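PDB 5V2D: dioxygenase from Pseudomonas brassicacearum, which probably cleaves the central alpha,beta double bond of lignin-derived stilbenes with dioxygen at an iron centre, yielding two aldehydes. Local coordinates for residues A[49-54]-A[481-486]; A[228-233]-A[291-296]; A[247-252]-A[277-282]; A[453-458]-A[468-473]. All blocks are in the same frame, centred on the assembly; numbering follows the deposited sequence.

Contact 1: residues A[49-54]-A[481-486]; sequences EIEGVL and IARIRI
R485 reaches across to the edge strand and sets its guanidinium between two carboxylates. R485 NH2 approaches E51 OE2 at 3.3 Å, a salt bridge with the two planes 23° apart. R485 NH1 makes a long salt bridge, 3.7 Å to E49 OE2. The chain of R485 is extended from CG to NE, with CG anti to the carbonyl carbon (chi1 -69°), and this carries the charge over the backbone of 49-51. A lysine in its place would probably serve just one of the two glutamates and leave the other without its mate. R483 lies alongside E51, but its NH1 bonds to E467. Beneath the charges runs an antiparallel ladder. R485 N donates to E49 O at 2.8 Å, E51 and R483 exchange two bonds, and V53 N reaches I481 O at 3.0 Å. A water spans E49 N and R485 O. On the other face I50 CG1 meets I484 CG1 at 4.1 Å, and I50 CG2 touches A482 CB. G52 has a positive phi, and a CB there would hit I481 O. I481 and A482 form a classic beta bulge opposite V470. Backbone bonds thus fasten an outer propeller strand, with a salt-bridge network on its partly exposed face.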
# COMPACT_ATOMS: atom_id res chain seq x y z
N GLU A 49 -20.93 -6.23 16.33
CA GLU A 49 -22.08 -5.33 16.51
C GLU A 49 -22.13 -4.34 15.37
O GLU A 49 -21.07 -3.74 15.02
CB GLU A 49 -21.93 -4.42 17.74
CG GLU A 49 -22.09 -5.08 19.07
CD GLU A 49 -22.20 -4.05 20.21
OE1 GLU A 49 -21.13 -3.62 20.66
OE2 GLU A 49 -23.37 -3.62 20.57
N ILE A 50 -23.33 -4.07 14.85
CA ILE A 50 -23.50 -3.16 13.76
C ILE A 50 -24.54 -2.09 14.10
O ILE A 50 -25.63 -2.44 14.52
CB ILE A 50 -23.97 -3.92 12.51
CG1 ILE A 50 -22.98 -5.05 12.19
CG2 ILE A 50 -24.14 -2.99 11.29
CD1 ILE A 50 -23.43 -5.81 10.98
N GLU A 51 -24.21 -0.82 13.98
CA GLU A 51 -25.11 0.29 14.14
C GLU A 51 -25.56 0.61 12.74
O GLU A 51 -24.72 0.72 11.81
CB GLU A 51 -24.35 1.47 14.80
CG GLU A 51 -25.19 2.74 14.94
CD GLU A 51 -24.46 3.99 15.47
OE1 GLU A 51 -25.10 5.05 15.35
OE2 GLU A 51 -23.33 3.97 16.07
N GLY A 52 -26.87 0.84 12.57
CA GLY A 52 -27.39 1.19 11.23
C GLY A 52 -27.85 -0.07 10.58
O GLY A 52 -28.31 -0.93 11.27
N VAL A 53 -27.75 -0.21 9.28
CA VAL A 53 -28.27 -1.36 8.54
C VAL A 53 -27.28 -1.78 7.48
O VAL A 53 -26.98 -1.00 6.52
CB VAL A 53 -29.58 -0.96 7.78
CG1 VAL A 53 -30.15 -2.20 7.10
CG2 VAL A 53 -30.60 -0.37 8.79
N LEU A 54 -26.72 -2.97 7.63
CA LEU A 54 -25.77 -3.46 6.67
C LEU A 54 -26.48 -4.14 5.59
O LEU A 54 -27.18 -5.09 5.85
CB LEU A 54 -24.79 -4.45 7.35
CG LEU A 54 -23.81 -5.13 6.47
CD1 LEU A 54 -22.80 -4.06 6.10
CD2 LEU A 54 -23.07 -6.21 7.20
N ILE A 481 -23.96 4.08 6.14
CA ILE A 481 -25.19 3.40 6.29
C ILE A 481 -25.07 2.34 7.40
O ILE A 481 -26.07 1.91 7.95
CB ILE A 481 -25.65 2.78 4.95
CG1 ILE A 481 -24.71 1.66 4.47
CG2 ILE A 481 -25.92 3.93 3.99
CD1 ILE A 481 -25.07 1.08 3.16
N ALA A 482 -23.85 1.92 7.70
CA ALA A 482 -23.58 0.94 8.76
C ALA A 482 -22.22 1.19 9.36
O ALA A 482 -21.29 1.56 8.66
CB ALA A 482 -23.64 -0.47 8.21
N ARG A 483 -22.14 1.09 10.67
CA ARG A 483 -20.88 1.14 11.41
C ARG A 483 -20.69 -0.16 12.14
O ARG A 483 -21.49 -0.53 12.99
CB ARG A 483 -20.86 2.27 12.43
CG ARG A 483 -21.08 3.68 11.82
CD ARG A 483 -21.09 4.66 12.95
NE ARG A 483 -21.23 6.04 12.56
CZ ARG A 483 -20.25 6.95 12.63
NH1 ARG A 483 -19.02 6.68 13.02
NH2 ARG A 483 -20.48 8.15 12.25
N ILE A 484 -19.62 -0.87 11.77
CA ILE A 484 -19.32 -2.17 12.36
C ILE A 484 -18.31 -1.97 13.49
O ILE A 484 -17.16 -1.58 13.24
CB ILE A 484 -18.81 -3.12 11.28
CG1 ILE A 484 -19.86 -3.26 10.18
CG2 ILE A 484 -18.44 -4.45 11.86
CD1 ILE A 484 -19.15 -3.68 8.87
N ARG A 485 -18.74 -2.19 14.75
CA ARG A 485 -17.90 -1.83 15.88
C ARG A 485 -16.90 -2.99 16.10
O ARG A 485 -17.25 -4.14 15.96
CB ARG A 485 -18.71 -1.64 17.14
CG ARG A 485 -19.60 -0.41 17.14
CD ARG A 485 -20.14 -0.18 18.58
NE ARG A 485 -21.23 0.79 18.50
CZ ARG A 485 -22.52 0.52 18.35
NH1 ARG A 485 -22.98 -0.72 18.35
NH2 ARG A 485 -23.38 1.54 18.29
N ILE A 486 -15.67 -2.63 16.35
CA ILE A 486 -14.57 -3.61 16.60
C ILE A 486 -14.24 -3.42 18.06
O ILE A 486 -14.03 -2.30 18.51
CB ILE A 486 -13.39 -3.31 15.70
CG1 ILE A 486 -13.85 -3.43 14.24
CG2 ILE A 486 -12.32 -4.39 15.88
CD1 ILE A 486 -13.07 -2.61 13.32
O HOH W 1 -18.47 -5.75 17.92

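Contact 2: residues A[228-233]-A[291-296]; sequences IWFQAP and VRWFKG
F230 and V291 mark the nearest approach of the two backbones, which stay 8.1 Å apart between CA atoms and share no hydrogen bond. Side chains fill the space between them. V291 CG2 sits over one face of the F230 ring, 3.9 Å from its centroid and 17° off the normal, a CH-pi contact. F230 holds CG between its backbone N and carbonyl carbon (chi1 62°), which lays the ring under V291 CG2. The edge of the same ring meets W293, with F230 CE1 4.0 Å from W293 CZ2. The indole pushes its six-membered ring against the turn after strand 224-231. P233 CD lies over one indole face, 4.1 Å from the six-ring centroid, offset toward the rim. A232 adds its CA, 3.7 Å from W293 CH2, and its CB beside the same atom. Q231 O lies obliquely to the ring, while the Q231 amide is held by D212. The contact is apolar packing between two neighbouring propeller sheets. Strand 224-231 is an outermost strand of one and pairs with strand 212-218. Strand 292-298 is an outermost strand of the next and pairs with strand 276-283, whose L278 and A280 also touch W293. F250 of that second sheet meets F230 edge-to-face.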
# COMPACT_ATOMS: atom_id res chain seq x y z
N ILE A 228 9.08 -9.70 -18.99
CA ILE A 228 9.90 -8.76 -19.74
C ILE A 228 10.95 -8.26 -18.78
O ILE A 228 10.63 -7.50 -17.83
CB ILE A 228 9.10 -7.55 -20.27
CG1 ILE A 228 7.81 -7.94 -20.97
CG2 ILE A 228 9.98 -6.65 -21.15
CD1 ILE A 228 6.98 -6.74 -21.41
N TRP A 229 12.19 -8.70 -19.00
CA TRP A 229 13.33 -8.24 -18.19
C TRP A 229 14.01 -7.10 -18.91
O TRP A 229 14.26 -7.20 -20.09
CB TRP A 229 14.36 -9.36 -18.03
CG TRP A 229 13.85 -10.48 -17.16
CD1 TRP A 229 12.95 -11.44 -17.51
CD2 TRP A 229 14.23 -10.76 -15.79
NE1 TRP A 229 12.72 -12.27 -16.46
CE2 TRP A 229 13.53 -11.92 -15.41
CE3 TRP A 229 15.11 -10.16 -14.90
CZ2 TRP A 229 13.63 -12.47 -14.13
CZ3 TRP A 229 15.24 -10.72 -13.64
CH2 TRP A 229 14.50 -11.87 -13.26
N PHE A 230 14.33 -6.02 -18.20
CA PHE A 230 15.10 -4.94 -18.80
C PHE A 230 15.84 -4.22 -17.69
O PHE A 230 15.83 -4.71 -16.55
CB PHE A 230 14.18 -4.02 -19.60
CG PHE A 230 13.07 -3.32 -18.80
CD1 PHE A 230 13.18 -1.97 -18.53
CD2 PHE A 230 11.91 -4.00 -18.44
CE1 PHE A 230 12.14 -1.27 -17.87
CE2 PHE A 230 10.90 -3.36 -17.73
CZ PHE A 230 11.02 -1.97 -17.46
N GLN A 231 16.51 -3.11 -18.01
CA GLN A 231 17.28 -2.43 -17.01
C GLN A 231 16.97 -0.95 -16.99
O GLN A 231 16.82 -0.28 -18.02
CB GLN A 231 18.76 -2.63 -17.28
CG GLN A 231 19.16 -4.09 -17.17
CD GLN A 231 20.56 -4.22 -16.74
OE1 GLN A 231 21.38 -3.32 -16.96
NE2 GLN A 231 20.87 -5.31 -16.10
N ALA A 232 16.90 -0.42 -15.79
CA ALA A 232 16.81 1.01 -15.59
C ALA A 232 18.22 1.59 -15.64
O ALA A 232 19.19 0.86 -15.48
CB ALA A 232 16.22 1.28 -14.21
N PRO A 233 18.32 2.92 -15.78
CA PRO A 233 19.63 3.57 -15.79
C PRO A 233 20.26 3.63 -14.41
O PRO A 233 21.43 3.90 -14.31
CB PRO A 233 19.35 4.95 -16.38
CG PRO A 233 17.90 5.21 -16.06
CD PRO A 233 17.24 3.86 -16.17
N VAL A 291 10.99 -0.83 -24.69
CA VAL A 291 10.83 0.08 -23.59
C VAL A 291 11.09 1.49 -24.02
O VAL A 291 12.05 1.71 -24.70
CB VAL A 291 11.78 -0.26 -22.42
CG1 VAL A 291 11.72 0.84 -21.34
CG2 VAL A 291 11.40 -1.60 -21.83
N ARG A 292 10.26 2.44 -23.64
CA ARG A 292 10.53 3.87 -23.86
C ARG A 292 10.57 4.59 -22.53
O ARG A 292 9.74 4.31 -21.64
CB ARG A 292 9.43 4.51 -24.68
CG ARG A 292 9.52 4.16 -26.18
CD ARG A 292 10.55 5.09 -26.86
NE ARG A 292 10.00 6.43 -26.71
CZ ARG A 292 8.95 6.85 -27.41
NH1 ARG A 292 8.35 6.07 -28.34
NH2 ARG A 292 8.50 8.05 -27.13
N TRP A 293 11.46 5.57 -22.41
CA TRP A 293 11.65 6.33 -21.16
C TRP A 293 11.11 7.74 -21.25
O TRP A 293 11.28 8.43 -22.29
CB TRP A 293 13.12 6.34 -20.81
CG TRP A 293 13.59 4.94 -20.40
CD1 TRP A 293 14.14 3.98 -21.22
CD2 TRP A 293 13.51 4.36 -19.10
NE1 TRP A 293 14.40 2.87 -20.51
CE2 TRP A 293 14.05 3.06 -19.21
CE3 TRP A 293 13.06 4.81 -17.85
CZ2 TRP A 293 14.16 2.19 -18.10
CZ3 TRP A 293 13.18 3.92 -16.74
CH2 TRP A 293 13.71 2.65 -16.90
N PHE A 294 10.42 8.19 -20.20
CA PHE A 294 9.94 9.54 -20.17
C PHE A 294 10.40 10.15 -18.86
O PHE A 294 10.54 9.44 -17.83
CB PHE A 294 8.45 9.60 -20.22
CG PHE A 294 7.85 9.15 -21.54
CD1 PHE A 294 7.46 10.09 -22.49
CD2 PHE A 294 7.67 7.79 -21.79
CE1 PHE A 294 6.91 9.68 -23.69
CE2 PHE A 294 7.19 7.33 -23.00
CZ PHE A 294 6.75 8.28 -23.95
N LYS A 295 10.59 11.46 -18.84
CA LYS A 295 11.08 12.19 -17.70
C LYS A 295 10.14 13.27 -17.25
O LYS A 295 9.77 14.14 -18.03
CB LYS A 295 12.36 12.93 -18.07
CG LYS A 295 13.53 12.02 -18.33
CD LYS A 295 14.66 12.87 -18.94
CE LYS A 295 16.06 12.38 -18.53
NZ LYS A 295 16.86 12.69 -19.72
N GLY A 296 9.90 13.32 -15.95
CA GLY A 296 9.08 14.33 -15.32
C GLY A 296 9.97 15.26 -14.47
O GLY A 296 11.17 15.15 -14.48

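Contact 3: residues A[247-252]-A[277-282]; sequences YVVFPL and QLFAVV
V248 and V282 bond to each other in both directions, the first of three hydrogen-bonded pairs that join these antiparallel strands. V248 N gives to V282 O at 2.9 Å, and V282 N returns a bond to V248 O. F250 and A280 do the same: F250 N reaches A280 O at 2.9 Å, and A280 N reaches F250 O at 3.0 Å. The third pair is uneven. L252 N to L278 O is 2.8 Å, but the return bond from L278 N to L252 O is weak, at 3.4 Å. L252 O also accepts from the Q302 side-chain amide. P251 has no N-H, and it falls at a non-hydrogen-bonded position where no donor is needed for F279. Other backbone groups of both strands bond outward: V249 pairs with A242, F279 with F294 and V281 with R292. Q277 NE2 is satisfied by P297 O.

Side chains alternate between two apolar faces. On one, F279 brings CE2 to 3.7 Å from P251 CB, and V249 CG1 lies obliquely to the ring, nearest CD2. The F279 ring also meets those of W350 and F352. An alanine at F279 would probably open a gap beside P251 and take away a ring that W350 and F352 pack on. V249 CG2 and V281 CG2 lie side by side, 4.1 Å apart. On the other face F250 CB meets A280 CB, and F250 packs against the ring of F201. These are the middle two strands of a four-stranded propeller sheet. Strand 242-243 flanks 247-252, strand 292-298 flanks 276-283, and strands 301-311 and 314-322 of the next sheet pack on the F279 face.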
# COMPACT_ATOMS: atom_id res chain seq x y z
N TYR A 247 -0.32 -1.52 -22.32
CA TYR A 247 0.97 -1.04 -21.83
C TYR A 247 1.13 -1.27 -20.33
O TYR A 247 0.16 -1.47 -19.60
CB TYR A 247 1.16 0.45 -22.10
CG TYR A 247 1.24 0.73 -23.56
CD1 TYR A 247 2.42 0.53 -24.26
CD2 TYR A 247 0.10 1.10 -24.26
CE1 TYR A 247 2.46 0.69 -25.62
CE2 TYR A 247 0.12 1.28 -25.64
CZ TYR A 247 1.32 1.10 -26.30
OH TYR A 247 1.40 1.27 -27.62
N VAL A 248 2.38 -1.22 -19.89
CA VAL A 248 2.76 -1.21 -18.49
C VAL A 248 3.65 0.02 -18.30
O VAL A 248 4.45 0.32 -19.15
CB VAL A 248 3.51 -2.50 -18.22
CG1 VAL A 248 4.13 -2.50 -16.85
CG2 VAL A 248 2.54 -3.66 -18.31
N VAL A 249 3.52 0.72 -17.17
CA VAL A 249 4.32 1.88 -16.84
C VAL A 249 4.94 1.68 -15.45
O VAL A 249 4.22 1.38 -14.48
CB VAL A 249 3.46 3.15 -16.80
CG1 VAL A 249 4.32 4.37 -16.47
CG2 VAL A 249 2.76 3.32 -18.14
N PHE A 250 6.26 1.84 -15.37
CA PHE A 250 7.03 1.74 -14.11
C PHE A 250 7.44 3.18 -13.71
O PHE A 250 8.27 3.78 -14.37
CB PHE A 250 8.30 1.00 -14.34
CG PHE A 250 8.13 -0.46 -14.63
CD1 PHE A 250 7.60 -0.90 -15.83
CD2 PHE A 250 8.74 -1.40 -13.78
CE1 PHE A 250 7.45 -2.26 -16.12
CE2 PHE A 250 8.66 -2.81 -14.05
CZ PHE A 250 8.01 -3.22 -15.23
N PRO A 251 6.91 3.69 -12.63
CA PRO A 251 7.35 5.02 -12.13
C PRO A 251 8.55 4.82 -11.21
O PRO A 251 8.45 4.26 -10.11
CB PRO A 251 6.12 5.57 -11.39
CG PRO A 251 5.05 4.51 -11.59
CD PRO A 251 5.71 3.23 -11.92
N LEU A 252 9.71 5.31 -11.60
CA LEU A 252 10.90 5.28 -10.76
C LEU A 252 10.94 6.55 -9.93
O LEU A 252 11.14 7.66 -10.44
CB LEU A 252 12.20 5.22 -11.60
CG LEU A 252 12.58 3.80 -11.97
CD1 LEU A 252 11.55 3.28 -12.95
CD2 LEU A 252 13.94 3.74 -12.57
N GLN A 277 11.90 12.55 -12.02
CA GLN A 277 10.94 11.44 -11.99
C GLN A 277 11.11 10.75 -13.33
O GLN A 277 11.21 11.41 -14.37
CB GLN A 277 9.53 11.98 -11.78
CG GLN A 277 9.27 12.44 -10.35
CD GLN A 277 7.94 13.15 -10.24
OE1 GLN A 277 6.94 12.53 -9.93
NE2 GLN A 277 7.92 14.41 -10.56
N LEU A 278 11.22 9.45 -13.33
CA LEU A 278 11.43 8.71 -14.58
C LEU A 278 10.29 7.67 -14.72
O LEU A 278 9.80 7.13 -13.73
CB LEU A 278 12.78 8.08 -14.47
CG LEU A 278 13.54 7.67 -15.66
CD1 LEU A 278 13.73 8.75 -16.70
CD2 LEU A 278 14.90 7.10 -15.25
N PHE A 279 9.87 7.40 -15.96
CA PHE A 279 8.84 6.40 -16.25
C PHE A 279 9.30 5.52 -17.40
O PHE A 279 9.67 6.06 -18.48
CB PHE A 279 7.55 7.11 -16.66
CG PHE A 279 7.02 8.04 -15.60
CD1 PHE A 279 7.47 9.36 -15.51
CD2 PHE A 279 6.10 7.58 -14.67
CE1 PHE A 279 7.00 10.22 -14.58
CE2 PHE A 279 5.59 8.44 -13.72
CZ PHE A 279 6.01 9.76 -13.67
N ALA A 280 9.27 4.21 -17.21
CA ALA A 280 9.45 3.26 -18.30
C ALA A 280 8.08 2.80 -18.79
O ALA A 280 7.24 2.39 -18.02
CB ALA A 280 10.23 2.08 -17.81
N VAL A 281 7.84 2.86 -20.09
CA VAL A 281 6.57 2.49 -20.67
C VAL A 281 6.86 1.42 -21.70
O VAL A 281 7.75 1.59 -22.53
CB VAL A 281 5.91 3.68 -21.38
CG1 VAL A 281 4.63 3.25 -22.04
CG2 VAL A 281 5.71 4.87 -20.48
N VAL A 282 6.23 0.27 -21.56
CA VAL A 282 6.51 -0.83 -22.41
C VAL A 282 5.24 -1.56 -22.81
O VAL A 282 4.33 -1.68 -21.99
CB VAL A 282 7.51 -1.78 -21.73
CG1 VAL A 282 6.99 -2.43 -20.47
CG2 VAL A 282 7.96 -2.83 -22.72

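Contact 4: residues A[453-458]-A[468-473]; sequences YVVALL and LVVLDS
V455 CG1 wedges against L468, 3.8 Å from L468 CG, while the other methyl, V455 CG2, lies beside V470 CG1. V455 CG1 stands anti to the backbone N (chi1 179°), which splits the two methyls between these two neighbours. L468 turns its end inward, so that L468 CD1 packs on the backbone of A456, 3.6 Å from A456 C, and on L457 CD2 at 3.8 Å. Y453 extends from the same face. Its CB touches V470 CG1, and L471 O lies at the ring edge, in plane. Farther along the ring, Y453 CE2 is 4.0 Å from D472 OD2, with ring and carboxylate planes 72° apart. The D472 carboxylate is paired with R443. On the opposite face V469 has CG1 anti to the carbonyl carbon (chi1 -65°), where it meets L458 CB at 4.0 Å. This leaves V469 CG2 between the backbone N and the carbonyl carbon, 3.3 Å from A456 O. Four backbone bonds join V454 with L471 and A456 with V469, each pair in both directions. The strands form an antiparallel beta hairpin, buried within a five-stranded propeller sheet. Strand 433-442 flanks 452-460, and strand 482-486 flanks 465-472. F389 of strand 387-392, from the preceding sheet, packs on V454.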
# COMPACT_ATOMS: atom_id res chain seq x y z
N TYR A 453 -20.72 0.27 -2.56
CA TYR A 453 -20.41 0.58 -1.18
C TYR A 453 -18.92 0.90 -1.03
O TYR A 453 -18.08 0.26 -1.66
CB TYR A 453 -20.81 -0.61 -0.33
CG TYR A 453 -22.26 -1.01 -0.54
CD1 TYR A 453 -22.60 -2.17 -1.24
CD2 TYR A 453 -23.30 -0.17 -0.12
CE1 TYR A 453 -23.92 -2.51 -1.50
CE2 TYR A 453 -24.63 -0.50 -0.40
CZ TYR A 453 -24.91 -1.70 -1.08
OH TYR A 453 -26.23 -2.08 -1.29
N VAL A 454 -18.61 1.85 -0.20
CA VAL A 454 -17.21 2.15 0.13
C VAL A 454 -17.02 1.76 1.58
O VAL A 454 -17.80 2.18 2.48
CB VAL A 454 -16.96 3.64 -0.01
CG1 VAL A 454 -15.53 4.00 0.25
CG2 VAL A 454 -17.28 4.06 -1.47
N VAL A 455 -15.99 0.95 1.84
CA VAL A 455 -15.79 0.38 3.15
C VAL A 455 -14.37 0.74 3.60
O VAL A 455 -13.40 0.62 2.84
CB VAL A 455 -15.97 -1.11 3.11
CG1 VAL A 455 -15.73 -1.71 4.54
CG2 VAL A 455 -17.36 -1.47 2.61
N ALA A 456 -14.24 1.21 4.82
CA ALA A 456 -12.94 1.58 5.35
C ALA A 456 -12.92 1.54 6.84
O ALA A 456 -13.95 1.77 7.49
CB ALA A 456 -12.58 3.02 4.92
N LEU A 457 -11.77 1.33 7.41
CA LEU A 457 -11.62 1.49 8.83
C LEU A 457 -11.59 2.96 9.18
O LEU A 457 -10.91 3.78 8.54
CB LEU A 457 -10.30 0.87 9.35
CG LEU A 457 -10.34 -0.68 9.48
CD1 LEU A 457 -8.94 -1.15 9.77
CD2 LEU A 457 -11.27 -1.18 10.56
N LEU A 458 -12.35 3.25 10.23
CA LEU A 458 -12.42 4.56 10.85
C LEU A 458 -11.78 4.44 12.23
O LEU A 458 -12.18 3.63 13.07
CB LEU A 458 -13.89 5.03 10.95
CG LEU A 458 -14.14 6.32 11.79
CD1 LEU A 458 -13.53 7.47 11.08
CD2 LEU A 458 -15.65 6.53 12.02
N LEU A 468 -15.42 -0.42 11.40
CA LEU A 468 -15.35 -0.56 9.98
C LEU A 468 -16.66 0.11 9.40
O LEU A 468 -17.79 -0.36 9.71
CB LEU A 468 -15.33 -2.01 9.62
CG LEU A 468 -15.04 -2.36 8.18
CD1 LEU A 468 -13.67 -1.88 7.76
CD2 LEU A 468 -15.19 -3.89 8.01
N VAL A 469 -16.51 1.22 8.68
CA VAL A 469 -17.69 1.95 8.19
C VAL A 469 -18.04 1.56 6.76
O VAL A 469 -17.14 1.24 5.95
CB VAL A 469 -17.54 3.46 8.30
CG1 VAL A 469 -17.47 3.82 9.77
CG2 VAL A 469 -16.40 4.03 7.48
N VAL A 470 -19.34 1.55 6.47
CA VAL A 470 -19.83 1.26 5.15
C VAL A 470 -20.67 2.44 4.65
O VAL A 470 -21.67 2.79 5.26
CB VAL A 470 -20.71 0.00 5.19
CG1 VAL A 470 -21.16 -0.32 3.75
CG2 VAL A 470 -19.99 -1.20 5.83
N LEU A 471 -20.25 3.05 3.55
CA LEU A 471 -20.95 4.22 2.94
C LEU A 471 -21.47 3.80 1.60
O LEU A 471 -21.00 2.84 0.96
CB LEU A 471 -20.02 5.43 2.76
CG LEU A 471 -19.70 6.18 4.04
CD1 LEU A 471 -18.76 5.38 5.00
CD2 LEU A 471 -19.07 7.52 3.67
N ASP A 472 -22.53 4.53 1.18
CA ASP A 472 -23.14 4.26 -0.12
C ASP A 472 -22.55 5.26 -1.05
O ASP A 472 -22.62 6.48 -0.74
CB ASP A 472 -24.70 4.48 -0.02
CG ASP A 472 -25.42 3.95 -1.25
OD1 ASP A 472 -25.05 4.28 -2.40
OD2 ASP A 472 -26.33 3.10 -1.08
N SER A 473 -22.02 4.81 -2.19
CA SER A 473 -21.33 5.71 -3.14
C SER A 473 -22.26 6.79 -3.74
O SER A 473 -21.77 7.84 -4.15
CB SER A 473 -20.74 4.99 -4.34
OG SER A 473 -21.70 4.31 -5.12

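Overall arrangement
The four contacts fall in two groups on a beta-propeller built round the iron. Contacts 1 and 4 share one sheet: strands 465-472 and 482-486 are neighbours, and the centres lie about 10 Å apart. Contacts 2 and 3 meet through strands 276-283 and 292-298, with centres about 6 Å apart. The groups are well separated, with contacts 1 and 3 about 42 Å apart between centres. Contacts 3 and 4 are largely buried strand pairs with mostly apolar side chains. Contact 1 is also a strand pair, but lies at a partly exposed sheet edge and adds charged residues. Contact 2 alone lacks backbone bonds, joining two sheets by rings and methyls.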